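Local coordinates for protein succinate-semialdehyde dehydrogenase (Streptococcus pyogenes MGAS1882, PDB 4OHT) that probably oxidises succinate semialdehyde to succinate, using NADP as the electron acceptor, at residues 18-23 with 184-189; 126-131 with 153-158; 203-208 with 226-231. One frame throughout, in Å; residues are numbered along the deposited sequence.

Contact 1 of 3, residues 18-23 with 184-189. With NAP (NADP nicotinamide-adenine-dinucleotide phosphate), chain C.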
loop_
_atom_site.group_PDB
_atom_site.type_symbol
_atom_site.label_atom_id
_atom_site.label_comp_id
_atom_site.label_asym_id
_atom_site.label_seq_id
_atom_site.Cartn_x
_atom_site.Cartn_y
_atom_site.Cartn_z
ATOM N N ASP A 18 -18.379 12.850 25.942
ATOM C CA ASP A 18 -19.103 13.617 24.932
ATOM C C ASP A 18 -18.356 13.542 23.606
ATOM O O ASP A 18 -17.123 13.590 23.571
ATOM C CB ASP A 18 -19.231 15.089 25.339
ATOM C CG ASP A 18 -20.198 15.297 26.489
ATOM O OD1 ASP A 18 -21.366 14.857 26.374
ATOM O OD2 ASP A 18 -19.789 15.907 27.503
ATOM N N ASN A 19 -19.104 13.427 22.517
ATOM C CA ASN A 19 -18.500 13.365 21.196
ATOM C C ASN A 19 -17.860 14.694 20.822
ATOM O O ASN A 19 -18.244 15.750 21.328
ATOM C CB ASN A 19 -19.546 12.976 20.153
ATOM C CG ASN A 19 -19.751 11.479 20.074
ATOM O OD1 ASN A 19 -19.937 10.812 21.095
ATOM N ND2 ASN A 19 -19.718 10.938 18.859
ATOM N N MET A 20 -16.873 14.626 19.936
ATOM C CA MET A 20 -16.171 15.811 19.471
ATOM C C MET A 20 -17.071 16.535 18.478
ATOM O O MET A 20 -17.722 15.895 17.650
ATOM C CB MET A 20 -14.853 15.401 18.801
ATOM C CG MET A 20 -14.047 16.545 18.211
ATOM S SD MET A 20 -12.430 15.982 17.586
ATOM C CE MET A 20 -11.389 16.288 19.026
ATOM N N THR A 21 -17.108 17.864 18.567
ATOM C CA THR A 21 -17.935 18.674 17.677
ATOM C C THR A 21 -17.230 18.889 16.338
ATOM O O THR A 21 -16.037 18.611 16.204
ATOM C CB THR A 21 -18.238 20.065 18.295
ATOM O OG1 THR A 21 -17.025 20.816 18.391
ATOM C CG2 THR A 21 -18.852 19.921 19.694
ATOM N N ASP A 22 -17.971 19.387 15.351
ATOM C CA ASP A 22 -17.412 19.631 14.028
ATOM C C ASP A 22 -16.341 20.718 14.056
ATOM O O ASP A 22 -15.355 20.642 13.324
ATOM C CB ASP A 22 -18.509 20.035 13.046
ATOM C CG ASP A 22 -18.001 20.111 11.617
ATOM O OD1 ASP A 22 -17.578 19.057 11.086
ATOM O OD2 ASP A 22 -18.016 21.218 11.027
ATOM N N GLN A 23 -16.539 21.734 14.890
ATOM C CA GLN A 23 -15.564 22.813 14.998
ATOM C C GLN A 23 -14.304 22.276 15.673
ATOM O O GLN A 23 -13.187 22.613 15.280
ATOM C CB GLN A 23 -16.127 23.983 15.815
ATOM C CG GLN A 23 -15.170 25.171 15.931
ATOM C CD GLN A 23 -14.784 25.734 14.572
ATOM O OE1 GLN A 23 -15.649 26.076 13.769
ATOM N NE2 GLN A 23 -13.483 25.842 14.312
ATOM N N LEU A 184 -10.057 11.118 18.959
ATOM C CA LEU A 184 -11.275 11.680 18.394
ATOM C C LEU A 184 -12.493 10.854 18.798
ATOM O O LEU A 184 -12.608 9.681 18.421
ATOM C CB LEU A 184 -11.196 11.709 16.858
ATOM C CG LEU A 184 -9.978 12.354 16.193
ATOM C CD1 LEU A 184 -10.091 12.220 14.678
ATOM C CD2 LEU A 184 -9.893 13.820 16.592
ATOM N N PHE A 185 -13.391 11.455 19.571
ATOM C CA PHE A 185 -14.612 10.764 19.972
ATOM C C PHE A 185 -15.641 11.131 18.901
ATOM O O PHE A 185 -16.565 11.903 19.149
ATOM C CB PHE A 185 -15.086 11.248 21.345
ATOM C CG PHE A 185 -14.302 10.679 22.497
ATOM C CD1 PHE A 185 -13.960 9.331 22.523
ATOM C CD2 PHE A 185 -13.937 11.485 23.574
ATOM C CE1 PHE A 185 -13.266 8.789 23.607
ATOM C CE2 PHE A 185 -13.244 10.952 24.664
ATOM C CZ PHE A 185 -12.907 9.604 24.682
ATOM N N ILE A 186 -15.467 10.570 17.707
ATOM C CA ILE A 186 -16.348 10.878 16.593
ATOM C C ILE A 186 -17.194 9.720 16.068
ATOM O O ILE A 186 -16.962 8.549 16.389
ATOM C CB ILE A 186 -15.534 11.473 15.418
ATOM C CG1 ILE A 186 -14.471 10.470 14.951
ATOM C CG2 ILE A 186 -14.865 12.783 15.863
ATOM C CD1 ILE A 186 -13.601 10.983 13.784
ATOM N N SER A 187 -18.176 10.071 15.245
ATOM C CA SER A 187 -19.085 9.101 14.647
ATOM C C SER A 187 -18.503 8.582 13.338
ATOM O O SER A 187 -17.462 9.055 12.884
ATOM C CB SER A 187 -20.418 9.769 14.351
ATOM O OG SER A 187 -20.246 10.732 13.322
ATOM N N TYR A 188 -19.184 7.618 12.728
ATOM C CA TYR A 188 -18.732 7.066 11.458
ATOM C C TYR A 188 -18.755 8.129 10.364
ATOM O O TYR A 188 -17.874 8.152 9.507
ATOM C CB TYR A 188 -19.605 5.880 11.024
ATOM C CG TYR A 188 -19.496 4.648 11.899
ATOM C CD1 TYR A 188 -18.437 4.487 12.800
ATOM C CD2 TYR A 188 -20.449 3.629 11.813
ATOM C CE1 TYR A 188 -18.334 3.347 13.592
ATOM C CE2 TYR A 188 -20.352 2.483 12.599
ATOM C CZ TYR A 188 -19.294 2.352 13.484
ATOM O OH TYR A 188 -19.208 1.221 14.261
ATOM N N ASP A 189 -19.759 9.005 10.387
ATOM C CA ASP A 189 -19.847 10.064 9.379
ATOM C C ASP A 189 -18.672 11.024 9.496
ATOM O O ASP A 189 -18.112 11.463 8.492
ATOM C CB ASP A 189 -21.153 10.861 9.505
ATOM C CG ASP A 189 -22.369 10.069 9.058
ATOM O OD1 ASP A 189 -22.220 9.163 8.202
ATOM O OD2 ASP A 189 -23.481 10.364 9.547
HETATM P PA NAP C . -14.536 -3.228 14.492
HETATM O O1A NAP C . -14.307 -3.132 13.011
HETATM O O2A NAP C . -15.972 -3.446 14.773
HETATM O O5B NAP C . -14.023 -1.867 15.154
HETATM C C5B NAP C . -12.653 -1.500 14.996
HETATM C C4B NAP C . -12.620 0.003 14.889
HETATM O O4B NAP C . -13.233 0.414 13.644
HETATM C C3B NAP C . -13.468 0.590 15.980
HETATM O O3B NAP C . -12.865 1.810 16.396
HETATM C C2B NAP C . -14.771 0.837 15.313
HETATM O O2B NAP C . -15.503 1.879 15.959
HETATM C C1B NAP C . -14.334 1.291 13.967
HETATM N N9A NAP C . -15.336 1.187 12.982
HETATM C C8A NAP C . -16.017 0.071 12.640
HETATM N N7A NAP C . -16.847 0.347 11.597
HETATM C C5A NAP C . -16.704 1.679 11.245
HETATM C C6A NAP C . -17.186 2.533 10.197
HETATM N N6A NAP C . -18.142 2.118 9.297
HETATM N N1A NAP C . -16.702 3.792 10.104
HETATM C C2A NAP C . -15.805 4.238 10.958
HETATM N N3A NAP C . -15.320 3.481 11.963
HETATM C C4A NAP C . -15.737 2.220 12.139
HETATM O O3 NAP C . -13.708 -4.415 15.135
HETATM P PN NAP C . -13.704 -4.679 16.726
HETATM O O1N NAP C . -15.026 -5.273 17.106
HETATM O O2N NAP C . -13.498 -3.366 17.451
HETATM O O5D NAP C . -12.597 -5.654 17.063
HETATM P P2B NAP C . -16.689 1.570 17.012
HETATM O O1X NAP C . -17.263 2.900 17.437
HETATM O O2X NAP C . -17.752 0.782 16.357
HETATM O O3X NAP C . -16.169 0.827 18.201
#
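M20 and L184 meet at the outer edge of the Rossmann-like cofactor domain of the aldehyde dehydrogenase fold. Segment 18-23 leads into helix 22-41, and segment 184-189 runs from strand 181-183 into helix 188-195. The side chain of M20 starts toward the other segment. Its CB lies against CG2 of I186 at 3.9 Å. CG stands anti to the backbone N (chi1 177°), which carries the chain on toward L184. SD then touches CD2 of L184 at 3.5 Å. The chain bends at chi3, and CE stays beside the same methyl. L25 and V28 of helix 22-41 pack on both M20 and L184.

The backbone is pinned once. M20 N donates to F185 O (2.9 Å), from above the carbonyl plane. F185 is the centre of an inverse gamma turn. Its ring turns away to meet the rings of Y3 and F17. T21 and S187 are the N-caps of the two helices.

Y188 faces the cofactor. Its ring lies flat over the adenine, with NAP C6A 3.4 Å above its plane. At the ring's far end, Y188 OH donates to O2X of the 2'-phosphate at 2.6 Å.

Contact 2 of 3, residues 126-131 with 153-158. With NAP (NADP nicotinamide-adenine-dinucleotide phosphate), chain C.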
loop_
_atom_site.group_PDB
_atom_site.type_symbol
_atom_site.label_atom_id
_atom_site.label_comp_id
_atom_site.label_asym_id
_atom_site.label_seq_id
_atom_site.Cartn_x
_atom_site.Cartn_y
_atom_site.Cartn_z
ATOM N N LEU A 126 -4.634 9.068 9.880
ATOM C CA LEU A 126 -5.773 8.687 10.704
ATOM C C LEU A 126 -5.630 7.215 11.063
ATOM O O LEU A 126 -5.389 6.377 10.189
ATOM C CB LEU A 126 -7.089 8.873 9.951
ATOM C CG LEU A 126 -8.272 8.132 10.589
ATOM C CD1 LEU A 126 -8.593 8.747 11.957
ATOM C CD2 LEU A 126 -9.491 8.195 9.663
ATOM N N ALA A 127 -5.775 6.902 12.347
ATOM C CA ALA A 127 -5.693 5.525 12.815
ATOM C C ALA A 127 -7.036 5.152 13.432
ATOM O O ALA A 127 -7.566 5.886 14.268
ATOM C CB ALA A 127 -4.569 5.370 13.862
ATOM N N VAL A 128 -7.585 4.021 12.999
ATOM C CA VAL A 128 -8.856 3.516 13.513
ATOM C C VAL A 128 -8.480 2.206 14.183
ATOM O O VAL A 128 -7.987 1.294 13.523
ATOM C CB VAL A 128 -9.866 3.263 12.373
ATOM C CG1 VAL A 128 -11.217 2.829 12.951
ATOM C CG2 VAL A 128 -10.029 4.531 11.548
ATOM N N GLU A 129 -8.716 2.114 15.491
ATOM C CA GLU A 129 -8.326 0.935 16.257
ATOM C C GLU A 129 -9.431 0.206 17.021
ATOM O O GLU A 129 -10.475 0.779 17.342
ATOM C CB GLU A 129 -7.209 1.330 17.240
ATOM C CG GLU A 129 -5.997 2.004 16.588
ATOM C CD GLU A 129 -5.385 1.172 15.461
ATOM O OE1 GLU A 129 -5.328 -0.067 15.593
ATOM O OE2 GLU A 129 -4.945 1.756 14.445
ATOM N N PRO A 130 -9.199 -1.083 17.330
ATOM C CA PRO A 130 -10.141 -1.943 18.056
ATOM C C PRO A 130 -9.862 -2.002 19.566
ATOM O O PRO A 130 -8.814 -1.550 20.032
ATOM C CB PRO A 130 -9.935 -3.288 17.380
ATOM C CG PRO A 130 -8.442 -3.307 17.213
ATOM C CD PRO A 130 -8.102 -1.888 16.757
ATOM N N TRP A 131 -10.797 -2.583 20.312
ATOM C CA TRP A 131 -10.694 -2.692 21.770
ATOM C C TRP A 131 -9.882 -3.842 22.364
ATOM O O TRP A 131 -9.542 -3.789 23.547
ATOM C CB TRP A 131 -12.095 -2.776 22.377
ATOM C CG TRP A 131 -12.957 -3.810 21.704
ATOM C CD1 TRP A 131 -13.892 -3.591 20.734
ATOM C CD2 TRP A 131 -12.917 -5.231 21.906
ATOM N NE1 TRP A 131 -14.433 -4.781 20.316
ATOM C CE2 TRP A 131 -13.855 -5.805 21.016
ATOM C CE3 TRP A 131 -12.180 -6.075 22.749
ATOM C CZ2 TRP A 131 -14.077 -7.189 20.945
ATOM C CZ3 TRP A 131 -12.399 -7.454 22.679
ATOM C CH2 TRP A 131 -13.342 -7.994 21.781
ATOM N N VAL A 153 -4.164 11.232 14.175
ATOM C CA VAL A 153 -5.483 11.430 14.775
ATOM C C VAL A 153 -6.041 10.027 14.955
ATOM O O VAL A 153 -5.941 9.178 14.059
ATOM C CB VAL A 153 -6.446 12.310 13.920
ATOM C CG1 VAL A 153 -5.952 13.750 13.937
ATOM C CG2 VAL A 153 -6.569 11.779 12.491
ATOM N N LEU A 154 -6.606 9.783 16.130
ATOM C CA LEU A 154 -7.105 8.471 16.480
ATOM C C LEU A 154 -8.595 8.348 16.735
ATOM O O LEU A 154 -9.190 9.165 17.437
ATOM C CB LEU A 154 -6.354 7.984 17.724
ATOM C CG LEU A 154 -6.879 6.760 18.476
ATOM C CD1 LEU A 154 -6.609 5.508 17.668
ATOM C CD2 LEU A 154 -6.182 6.660 19.830
ATOM N N LYS A 155 -9.179 7.309 16.154
ATOM C CA LYS A 155 -10.584 6.988 16.350
ATOM C C LYS A 155 -10.492 5.593 16.950
ATOM O O LYS A 155 -10.209 4.622 16.239
ATOM C CB LYS A 155 -11.331 6.942 15.014
ATOM C CG LYS A 155 -12.852 6.885 15.134
ATOM C CD LYS A 155 -13.351 5.493 15.480
ATOM C CE LYS A 155 -14.857 5.477 15.683
ATOM N NZ LYS A 155 -15.215 4.597 16.838
ATOM N N HIS A 156 -10.684 5.504 18.263
ATOM C CA HIS A 156 -10.610 4.230 18.969
ATOM C C HIS A 156 -12.012 3.642 19.120
ATOM O O HIS A 156 -13.003 4.304 18.812
ATOM C CB HIS A 156 -9.990 4.435 20.351
ATOM C CG HIS A 156 -9.056 3.340 20.762
ATOM N ND1 HIS A 156 -9.307 2.008 20.509
ATOM C CD2 HIS A 156 -7.878 3.380 21.427
ATOM C CE1 HIS A 156 -8.323 1.276 20.999
ATOM N NE2 HIS A 156 -7.443 2.084 21.561
ATOM N N ALA A 157 -12.089 2.407 19.606
ATOM C CA ALA A 157 -13.368 1.735 19.781
ATOM C C ALA A 157 -14.269 2.434 20.806
ATOM O O ALA A 157 -13.794 3.055 21.767
ATOM C CB ALA A 157 -13.142 0.285 20.182
ATOM N N SER A 158 -15.574 2.312 20.591
ATOM C CA SER A 158 -16.564 2.939 21.455
ATOM C C SER A 158 -16.550 2.447 22.903
ATOM O O SER A 158 -16.960 3.182 23.801
ATOM C CB SER A 158 -17.968 2.744 20.866
ATOM O OG SER A 158 -18.344 1.378 20.922
HETATM P PA NAP C . -14.536 -3.228 14.492
HETATM O O1A NAP C . -14.307 -3.132 13.011
HETATM O O2A NAP C . -15.972 -3.446 14.773
HETATM O O5B NAP C . -14.023 -1.867 15.154
HETATM C C5B NAP C . -12.653 -1.500 14.996
HETATM C C4B NAP C . -12.620 0.003 14.889
HETATM O O4B NAP C . -13.233 0.414 13.644
HETATM C C3B NAP C . -13.468 0.590 15.980
HETATM O O3B NAP C . -12.865 1.810 16.396
HETATM C C2B NAP C . -14.771 0.837 15.313
HETATM O O2B NAP C . -15.503 1.879 15.959
HETATM C C1B NAP C . -14.334 1.291 13.967
HETATM N N9A NAP C . -15.336 1.187 12.982
HETATM C C8A NAP C . -16.017 0.071 12.640
HETATM N N7A NAP C . -16.847 0.347 11.597
HETATM C C5A NAP C . -16.704 1.679 11.245
HETATM C C6A NAP C . -17.186 2.533 10.197
HETATM N N6A NAP C . -18.142 2.118 9.297
HETATM N N1A NAP C . -16.702 3.792 10.104
HETATM C C2A NAP C . -15.805 4.238 10.958
HETATM N N3A NAP C . -15.320 3.481 11.963
HETATM C C4A NAP C . -15.737 2.220 12.139
HETATM O O3 NAP C . -13.708 -4.415 15.135
HETATM P PN NAP C . -13.704 -4.679 16.726
HETATM O O1N NAP C . -15.026 -5.273 17.106
HETATM O O2N NAP C . -13.498 -3.366 17.451
HETATM O O5D NAP C . -12.597 -5.654 17.063
HETATM P P2B NAP C . -16.689 1.570 17.012
HETATM O O1X NAP C . -17.263 2.900 17.437
HETATM O O2X NAP C . -17.752 0.782 16.357
HETATM O O3X NAP C . -16.169 0.827 18.201
#
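L126 and V153 form the apolar start of this contact. Their side chains cross at about a right angle, with L126 CD1 3.7 Å from V153 CG2. L126 CG is anti to the backbone N (chi1 164°), and CD1 also comes within 3.4 Å of V153 O. The other face of the sheet carries A127 and L154. There CD1 of L154 reaches CG of E129 at 3.7 Å, again with the chains crossed. I138 of helix 136-148 packs on L154.

The strands run parallel. Three backbone hydrogen bonds link them: A127 N to V153 O, K155 N to A127 O, and E129 N to K155 O. They are the two strands of a beta-alpha-beta unit connected through helix 136-148, part of the Rossmann-like cofactor domain.

Past the strand ends, CB of E129 sits over one face of the H156 ring, 4.1 Å from its centroid, in a CH-pi contact. P130 O lies at the edge of that ring, 3.0 Å from CE1. H156 ND1 accepts from A157 N in the ring plane, and NE2 bonds P134 O, so both ring nitrogens are engaged. CB of A157 meets the edge of the W131 indole.

The polar edge belongs to the cofactor. E129 O accepts from the ribose O3B. K155, bent at chi2 and chi4, brings NZ to O1X of the 2'-phosphate (2.7 Å) and to O2B (2.9 Å). NZ also donates to H156 O. S158 N gives a straight bond to O3X (169°). W131 NE1 makes a weak bond to the pyrophosphate oxygen O1N.

Contact 3 of 3, residues 203-208 with 226-231. With NAP (NADP nicotinamide-adenine-dinucleotide phosphate), chain C.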
loop_
_atom_site.group_PDB
_atom_site.type_symbol
_atom_site.label_atom_id
_atom_site.label_comp_id
_atom_site.label_asym_id
_atom_site.label_seq_id
_atom_site.Cartn_x
_atom_site.Cartn_y
_atom_site.Cartn_z
ATOM N N VAL A 203 -4.599 6.306 5.986
ATOM C CA VAL A 203 -5.422 5.671 7.003
ATOM C C VAL A 203 -4.937 4.263 7.296
ATOM O O VAL A 203 -4.735 3.464 6.376
ATOM C CB VAL A 203 -6.901 5.540 6.552
ATOM C CG1 VAL A 203 -7.749 5.058 7.713
ATOM C CG2 VAL A 203 -7.417 6.862 6.010
ATOM N N CYS A 204 -4.735 3.969 8.577
ATOM C CA CYS A 204 -4.337 2.635 8.987
ATOM C C CYS A 204 -5.430 2.147 9.929
ATOM O O CYS A 204 -5.742 2.793 10.936
ATOM C CB CYS A 204 -2.964 2.626 9.678
ATOM S SG CYS A 204 -2.758 3.731 11.098
ATOM N N LEU A 205 -6.034 1.016 9.579
ATOM C CA LEU A 205 -7.096 0.450 10.390
ATOM C C LEU A 205 -6.809 -0.968 10.849
ATOM O O LEU A 205 -6.175 -1.757 10.142
ATOM C CB LEU A 205 -8.423 0.469 9.614
ATOM C CG LEU A 205 -9.660 -0.180 10.259
ATOM C CD1 LEU A 205 -10.927 0.456 9.695
ATOM C CD2 LEU A 205 -9.666 -1.689 10.017
ATOM N N THR A 206 -7.274 -1.267 12.055
ATOM C CA THR A 206 -7.173 -2.596 12.624
ATOM C C THR A 206 -8.596 -2.864 13.110
ATOM O O THR A 206 -9.161 -2.073 13.865
ATOM C CB THR A 206 -6.193 -2.657 13.815
ATOM O OG1 THR A 206 -4.867 -2.345 13.366
ATOM C CG2 THR A 206 -6.184 -4.054 14.414
ATOM N N GLY A 207 -9.187 -3.962 12.662
ATOM C CA GLY A 207 -10.546 -4.252 13.075
ATOM C C GLY A 207 -11.233 -5.321 12.250
ATOM O O GLY A 207 -10.593 -6.261 11.772
ATOM N N SER A 208 -12.542 -5.171 12.079
ATOM C CA SER A 208 -13.343 -6.137 11.328
ATOM C C SER A 208 -13.386 -5.846 9.830
ATOM O O SER A 208 -13.075 -4.741 9.397
ATOM C CB SER A 208 -14.772 -6.162 11.870
ATOM O OG SER A 208 -15.440 -4.943 11.570
ATOM N N THR A 226 -3.835 3.214 2.257
ATOM C CA THR A 226 -4.336 2.525 3.442
ATOM C C THR A 226 -3.545 1.263 3.768
ATOM O O THR A 226 -2.795 0.753 2.934
ATOM C CB THR A 226 -5.802 2.060 3.259
ATOM O OG1 THR A 226 -5.898 1.271 2.063
ATOM C CG2 THR A 226 -6.751 3.244 3.161
ATOM N N THR A 227 -3.713 0.786 5.000
ATOM C CA THR A 227 -3.129 -0.465 5.464
ATOM C C THR A 227 -4.258 -1.055 6.308
ATOM O O THR A 227 -4.909 -0.336 7.075
ATOM C CB THR A 227 -1.861 -0.288 6.349
ATOM O OG1 THR A 227 -2.195 0.431 7.539
ATOM C CG2 THR A 227 -0.764 0.447 5.581
ATOM N N LEU A 228 -4.508 -2.349 6.151
ATOM C CA LEU A 228 -5.578 -3.004 6.877
ATOM C C LEU A 228 -5.116 -4.244 7.626
ATOM O O LEU A 228 -4.505 -5.141 7.044
ATOM C CB LEU A 228 -6.699 -3.407 5.906
ATOM C CG LEU A 228 -7.470 -2.325 5.146
ATOM C CD1 LEU A 228 -8.469 -2.989 4.198
ATOM C CD2 LEU A 228 -8.199 -1.417 6.135
ATOM N N GLU A 229 -5.416 -4.279 8.923
ATOM C CA GLU A 229 -5.095 -5.410 9.792
ATOM C C GLU A 229 -6.463 -5.925 10.236
ATOM O O GLU A 229 -7.101 -5.334 11.116
ATOM C CB GLU A 229 -4.309 -4.940 11.019
ATOM C CG GLU A 229 -2.941 -4.347 10.721
ATOM C CD GLU A 229 -1.885 -5.412 10.478
ATOM O OE1 GLU A 229 -2.174 -6.610 10.705
ATOM O OE2 GLU A 229 -0.764 -5.047 10.072
ATOM N N LEU A 230 -6.917 -7.015 9.624
ATOM C CA LEU A 230 -8.227 -7.555 9.951
ATOM C C LEU A 230 -8.187 -8.848 10.757
ATOM O O LEU A 230 -7.161 -9.203 11.337
ATOM C CB LEU A 230 -9.030 -7.744 8.662
ATOM C CG LEU A 230 -9.054 -6.477 7.792
ATOM C CD1 LEU A 230 -9.823 -6.737 6.511
ATOM C CD2 LEU A 230 -9.685 -5.323 8.571
ATOM N N GLY A 231 -9.308 -9.555 10.793
ATOM C CA GLY A 231 -9.361 -10.782 11.561
ATOM C C GLY A 231 -8.508 -11.929 11.057
ATOM O O GLY A 231 -7.884 -11.865 9.997
HETATM P PA NAP C . -14.536 -3.228 14.492
HETATM O O1A NAP C . -14.307 -3.132 13.011
HETATM O O2A NAP C . -15.972 -3.446 14.773
HETATM O O5B NAP C . -14.023 -1.867 15.154
HETATM C C5B NAP C . -12.653 -1.500 14.996
HETATM C C4B NAP C . -12.620 0.003 14.889
HETATM O O4B NAP C . -13.233 0.414 13.644
HETATM C C3B NAP C . -13.468 0.590 15.980
HETATM O O3B NAP C . -12.865 1.810 16.396
HETATM C C2B NAP C . -14.771 0.837 15.313
HETATM O O2B NAP C . -15.503 1.879 15.959
HETATM C C1B NAP C . -14.334 1.291 13.967
HETATM N N9A NAP C . -15.336 1.187 12.982
HETATM C C8A NAP C . -16.017 0.071 12.640
HETATM N N7A NAP C . -16.847 0.347 11.597
HETATM C C5A NAP C . -16.704 1.679 11.245
HETATM C C6A NAP C . -17.186 2.533 10.197
HETATM N N6A NAP C . -18.142 2.118 9.297
HETATM N N1A NAP C . -16.702 3.792 10.104
HETATM C C2A NAP C . -15.805 4.238 10.958
HETATM N N3A NAP C . -15.320 3.481 11.963
HETATM C C4A NAP C . -15.737 2.220 12.139
HETATM O O3 NAP C . -13.708 -4.415 15.135
HETATM P PN NAP C . -13.704 -4.679 16.726
HETATM O O1N NAP C . -15.026 -5.273 17.106
HETATM O O2N NAP C . -13.498 -3.366 17.451
HETATM O O5D NAP C . -12.597 -5.654 17.063
HETATM P P2B NAP C . -16.689 1.570 17.012
HETATM O O1X NAP C . -17.263 2.900 17.437
HETATM O O2X NAP C . -17.752 0.782 16.357
HETATM O O3X NAP C . -16.169 0.827 18.201
HETATM O O HOH W 1 -3.324 -1.173 9.769
#
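L205 and L228 lean on each other at an oblique angle, with L205 CB 4.0 Å from L228 CD2. With chi1 at 176°, L205 points its chain away from its own N, and CD2 reaches CD2 of L230 at 3.9 Å. L230 enters from beyond the strand end. The same L230 methyl also rests by the carbonyl oxygens of G207 and S208. V203 and T226 share this face of the sheet and meet through V203 CB and T226 CG2. I215 of helix 209-221 packs on V203 and L205. L223 of the second subunit packs on L228 and L230, placing this edge at the dimer interface.

The opposite face carries C204, T227, T206 and E229. T227 OG1 lies 3.2 Å from CB of C204. T206 OG1 lies against CB of E229 at 3.5 Å. The T206 and E229 side chains cross at a slant, and the bend of E229 at chi2 takes its carboxylate off from T206. The hydroxyl of T206 has weak hydrogen bonds to E129 and R140.

Both strands belong to one parallel beta-alpha-beta unit, crossed over by helix 209-221, in the Rossmann-like cofactor domain. The backbone ladder has four rungs. T227 N donates to V203 O, L205 N to T227 O, E229 N to L205 O, and G207 N to E229 O. A water hydrogen-bonds L205 O and T227 OG1 (3.0 Å to the latter).

At G207 the chain turns toward the cofactor. Its backbone angles (166/-147°) suit glycine, and its CA passes the pyrophosphate bridge at 3.8 Å from O3. S208 then grips the adenosine-side phosphate twice. Its N donates to O1A at 2.9 Å, and its OG donates to the same oxygen at 2.6 Å.

All three contacts touch the one NADP molecule. In contact 1 the ring of Y188 lies over the adenine. Contacts 1 and 2 together hold the 2'-phosphate, the group that sets NADP apart from NAD. Contact 2 also takes the ribose, and contact 3 the phosphate next to it. Contacts 1 and 2 have centres about 12 Å apart and join where L184 N meets L154 O (2.6 Å), a probable hydrogen bond. Contacts 2 and 3 are about 10 Å apart between centres. Strands 124-128 and 200-206 are sheet neighbours, with L126 O 3.0 Å from C204 N. Contacts 1 and 3 do not touch; their nearest atoms are about 8 Å apart.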